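Local coordinates for probable quinone reductase Qor (NADPH:quinone reductase) (Zeta-crystallin homolog protein) (Mycobacterium tuberculosis, PDB 4RVU) that probably transfers electrons from NADPH to quinones, as an NADPH-dependent quinone reductase of the zeta-crystallin type, at residues G240-F245 and V266-P271. Residues are numbered along the deposited sequence; the frame is centred on the assembly and turned at random.
With NDP (NADPH dihydro-nicotinamide-adenine-dinucleotide phosphate), chain E.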
loop_
_atom_site.group_PDB
_atom_site.type_symbol
_atom_site.label_atom_id
_atom_site.label_comp_id
_atom_site.label_asym_id
_atom_site.label_seq_id
_atom_site.Cartn_x
_atom_site.Cartn_y
_atom_site.Cartn_z
ATOM N N GLY A 240 5.143 6.024 -4.947
ATOM C CA GLY A 240 6.139 5.039 -4.555
ATOM C C GLY A 240 5.602 4.109 -3.483
ATOM O O GLY A 240 4.517 4.321 -2.955
ATOM N N THR A 241 6.362 3.069 -3.150
ATOM C CA THR A 241 5.883 2.071 -2.189
ATOM C C THR A 241 6.755 2.045 -0.946
ATOM O O THR A 241 7.965 1.848 -1.042
ATOM C CB THR A 241 5.876 0.659 -2.806
ATOM O OG1 THR A 241 4.897 0.588 -3.852
ATOM C CG2 THR A 241 5.559 -0.396 -1.742
ATOM N N LEU A 242 6.142 2.252 0.213
ATOM C CA LEU A 242 6.834 2.072 1.481
ATOM C C LEU A 242 6.539 0.659 1.969
ATOM O O LEU A 242 5.421 0.354 2.389
ATOM C CB LEU A 242 6.354 3.093 2.518
ATOM C CG LEU A 242 7.369 3.534 3.576
ATOM C CD1 LEU A 242 6.789 4.586 4.505
ATOM C CD2 LEU A 242 7.895 2.356 4.394
ATOM N N ALA A 243 7.537 -0.215 1.897
ATOM C CA ALA A 243 7.387 -1.553 2.449
ATOM C C ALA A 243 7.989 -1.552 3.841
ATOM O O ALA A 243 9.216 -1.646 4.007
ATOM C CB ALA A 243 8.051 -2.589 1.563
ATOM N N LEU A 244 7.123 -1.415 4.840
ATOM C CA LEU A 244 7.535 -1.500 6.243
ATOM C C LEU A 244 7.481 -2.965 6.652
ATOM O O LEU A 244 6.403 -3.492 6.940
ATOM C CB LEU A 244 6.586 -0.669 7.113
ATOM C CG LEU A 244 6.770 -0.754 8.632
ATOM C CD1 LEU A 244 8.139 -0.209 9.040
ATOM C CD2 LEU A 244 5.666 0.006 9.334
ATOM N N PHE A 245 8.631 -3.636 6.664
ATOM C CA PHE A 245 8.646 -5.080 6.897
ATOM C C PHE A 245 9.250 -5.481 8.248
ATOM O O PHE A 245 9.336 -6.665 8.567
ATOM C CB PHE A 245 9.349 -5.809 5.741
ATOM C CG PHE A 245 10.847 -5.594 5.698
ATOM C CD1 PHE A 245 11.383 -4.455 5.115
ATOM C CD2 PHE A 245 11.707 -6.538 6.234
ATOM C CE1 PHE A 245 12.763 -4.253 5.076
ATOM C CE2 PHE A 245 13.080 -6.350 6.198
ATOM C CZ PHE A 245 13.616 -5.216 5.609
ATOM N N VAL A 266 1.222 7.733 -2.061
ATOM C CA VAL A 266 2.095 6.574 -2.013
ATOM C C VAL A 266 1.340 5.377 -1.466
ATOM O O VAL A 266 0.207 5.505 -0.996
ATOM C CB VAL A 266 3.323 6.848 -1.145
ATOM C CG1 VAL A 266 4.009 8.124 -1.616
ATOM C CG2 VAL A 266 2.926 6.962 0.316
ATOM N N TYR A 267 1.976 4.213 -1.542
ATOM C CA TYR A 267 1.418 2.999 -0.968
ATOM C C TYR A 267 2.181 2.683 0.293
ATOM O O TYR A 267 3.416 2.819 0.323
ATOM C CB TYR A 267 1.645 1.815 -1.898
ATOM C CG TYR A 267 0.988 1.898 -3.246
ATOM C CD1 TYR A 267 1.595 2.577 -4.290
ATOM C CD2 TYR A 267 -0.227 1.264 -3.488
ATOM C CE1 TYR A 267 1.007 2.640 -5.534
ATOM C CE2 TYR A 267 -0.829 1.328 -4.733
ATOM C CZ TYR A 267 -0.195 2.008 -5.751
ATOM O OH TYR A 267 -0.773 2.067 -7.000
ATOM N N LEU A 268 1.456 2.237 1.316
ATOM C CA LEU A 268 2.075 1.683 2.519
ATOM C C LEU A 268 1.682 0.214 2.632
ATOM O O LEU A 268 0.509 -0.145 2.509
ATOM C CB LEU A 268 1.637 2.461 3.771
ATOM C CG LEU A 268 2.116 1.947 5.131
ATOM C CD1 LEU A 268 3.648 2.058 5.272
ATOM C CD2 LEU A 268 1.417 2.674 6.264
ATOM N N THR A 269 2.659 -0.659 2.853
ATOM C CA THR A 269 2.306 -2.049 3.078
ATOM C C THR A 269 3.164 -2.601 4.200
ATOM O O THR A 269 4.318 -2.204 4.345
ATOM C CB THR A 269 2.466 -2.888 1.796
ATOM O OG1 THR A 269 2.101 -4.251 2.069
ATOM C CG2 THR A 269 3.922 -2.845 1.312
ATOM N N ARG A 270 2.599 -3.501 5.001
ATOM C CA ARG A 270 3.353 -4.126 6.093
ATOM C C ARG A 270 3.275 -5.635 5.912
ATOM O O ARG A 270 2.401 -6.289 6.486
ATOM C CB ARG A 270 2.776 -3.734 7.459
ATOM C CG ARG A 270 3.787 -3.801 8.639
ATOM C CD ARG A 270 4.409 -5.194 8.824
ATOM N NE ARG A 270 5.397 -5.250 9.902
ATOM C CZ ARG A 270 6.131 -6.324 10.194
ATOM N NH1 ARG A 270 6.013 -7.436 9.484
ATOM N NH2 ARG A 270 6.998 -6.285 11.197
ATOM N N PRO A 271 4.204 -6.201 5.122
ATOM C CA PRO A 271 4.088 -7.621 4.792
ATOM C C PRO A 271 4.690 -8.545 5.848
ATOM O O PRO A 271 5.526 -8.137 6.674
ATOM C CB PRO A 271 4.898 -7.738 3.496
ATOM C CG PRO A 271 5.973 -6.679 3.645
ATOM C CD PRO A 271 5.273 -5.531 4.355
HETATM P PA NDP E . 19.244 -7.431 11.159
HETATM O O1A NDP E . 20.386 -8.383 10.945
HETATM O O2A NDP E . 18.913 -6.421 10.099
HETATM O O5B NDP E . 19.473 -6.660 12.551
HETATM C C5B NDP E . 18.705 -5.504 12.866
HETATM C C4B NDP E . 19.488 -4.284 12.410
HETATM O O4B NDP E . 18.673 -3.112 12.421
HETATM C C3B NDP E . 20.647 -3.987 13.345
HETATM O O3B NDP E . 21.828 -4.693 12.966
HETATM C C2B NDP E . 20.818 -2.487 13.220
HETATM O O2B NDP E . 21.836 -2.172 12.280
HETATM C C1B NDP E . 19.473 -1.972 12.730
HETATM N N9A NDP E . 18.877 -1.181 13.832
HETATM C C8A NDP E . 18.555 0.121 13.780
HETATM N N7A NDP E . 18.050 0.544 14.963
HETATM C C5A NDP E . 18.055 -0.503 15.803
HETATM C C6A NDP E . 17.659 -0.746 17.209
HETATM N N6A NDP E . 17.144 0.249 17.965
HETATM N N1A NDP E . 17.830 -1.988 17.706
HETATM C C2A NDP E . 18.343 -2.981 16.959
HETATM N N3A NDP E . 18.723 -2.833 15.680
HETATM C C4A NDP E . 18.606 -1.640 15.054
HETATM O O3 NDP E . 17.933 -8.294 11.488
HETATM P PN NDP E . 17.296 -9.308 10.420
HETATM O O1N NDP E . 18.108 -9.253 9.154
HETATM O O2N NDP E . 17.056 -10.618 11.123
HETATM O O5D NDP E . 15.867 -8.637 10.126
HETATM C C5D NDP E . 15.784 -7.316 9.598
HETATM C C4D NDP E . 14.419 -6.722 9.914
HETATM O O4D NDP E . 13.431 -7.298 9.062
HETATM C C3D NDP E . 13.998 -7.042 11.334
HETATM O O3D NDP E . 13.318 -5.904 11.861
HETATM C C2D NDP E . 13.022 -8.190 11.199
HETATM O O2D NDP E . 12.040 -8.131 12.235
HETATM C C1D NDP E . 12.413 -7.940 9.830
HETATM N N1N NDP E . 11.991 -9.150 9.124
HETATM C C2N NDP E . 10.761 -9.183 8.606
HETATM C C3N NDP E . 10.285 -10.282 7.907
HETATM C C7N NDP E . 8.890 -10.251 7.358
HETATM O O7N NDP E . 8.495 -11.188 6.687
HETATM N N7N NDP E . 8.124 -9.192 7.613
HETATM C C4N NDP E . 11.152 -11.500 7.690
HETATM C C5N NDP E . 12.469 -11.332 8.292
HETATM C C6N NDP E . 12.834 -10.176 8.973
HETATM P P2B NDP E . 22.452 -0.688 12.201
HETATM O O1X NDP E . 21.544 0.134 13.070
HETATM O O2X NDP E . 23.846 -0.836 12.739
HETATM O O3X NDP E . 22.407 -0.345 10.740
#
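In the Rossmann-type nucleotide-binding domain, strands 240-244 and 267-269 are parallel neighbours joined by a beta-alpha-beta connection through helix 258-262, and the residues just past their C-terminal ends meet the nicotinamide end of NADPH. The ladder begins with Tyr267 N donating to Gly240 O (2.9 Å), goes on through Leu242, whose N reaches Tyr267 O and whose O accepts from Thr269 N, and closes with Leu244 N on Thr269 O, the most bent of the four N-H...O angles at 143°. On one side of the sheet Leu242 and Leu268 lie alongside each other, CB to CD1 4.0 Å, against Phe229 of helix 229-234. On the other, Thr269 CG2 sits between its own backbone N and carbonyl carbon and touches Ala243 CB at 4.1 Å, both residues packing against Val140 of helix 120-140. Thr269 OG1 is hydrogen-bonded to Val266 O of the second subunit, where strand 267-269 continues the sheet as an antiparallel ladder. Past the last rung, Arg270 CA makes a CA-H...O contact with Leu244 O (3.2 Å). With CG roughly anti to the backbone N (chi1 -155°) and a bend at chi2, the arginine chain passes Leu244 O, which its CG approaches at 3.1 Å. Pro271 O takes two donors, Arg270 NH1 at 2.9 Å and the carboxamide N7N of NADPH at 3.0 Å.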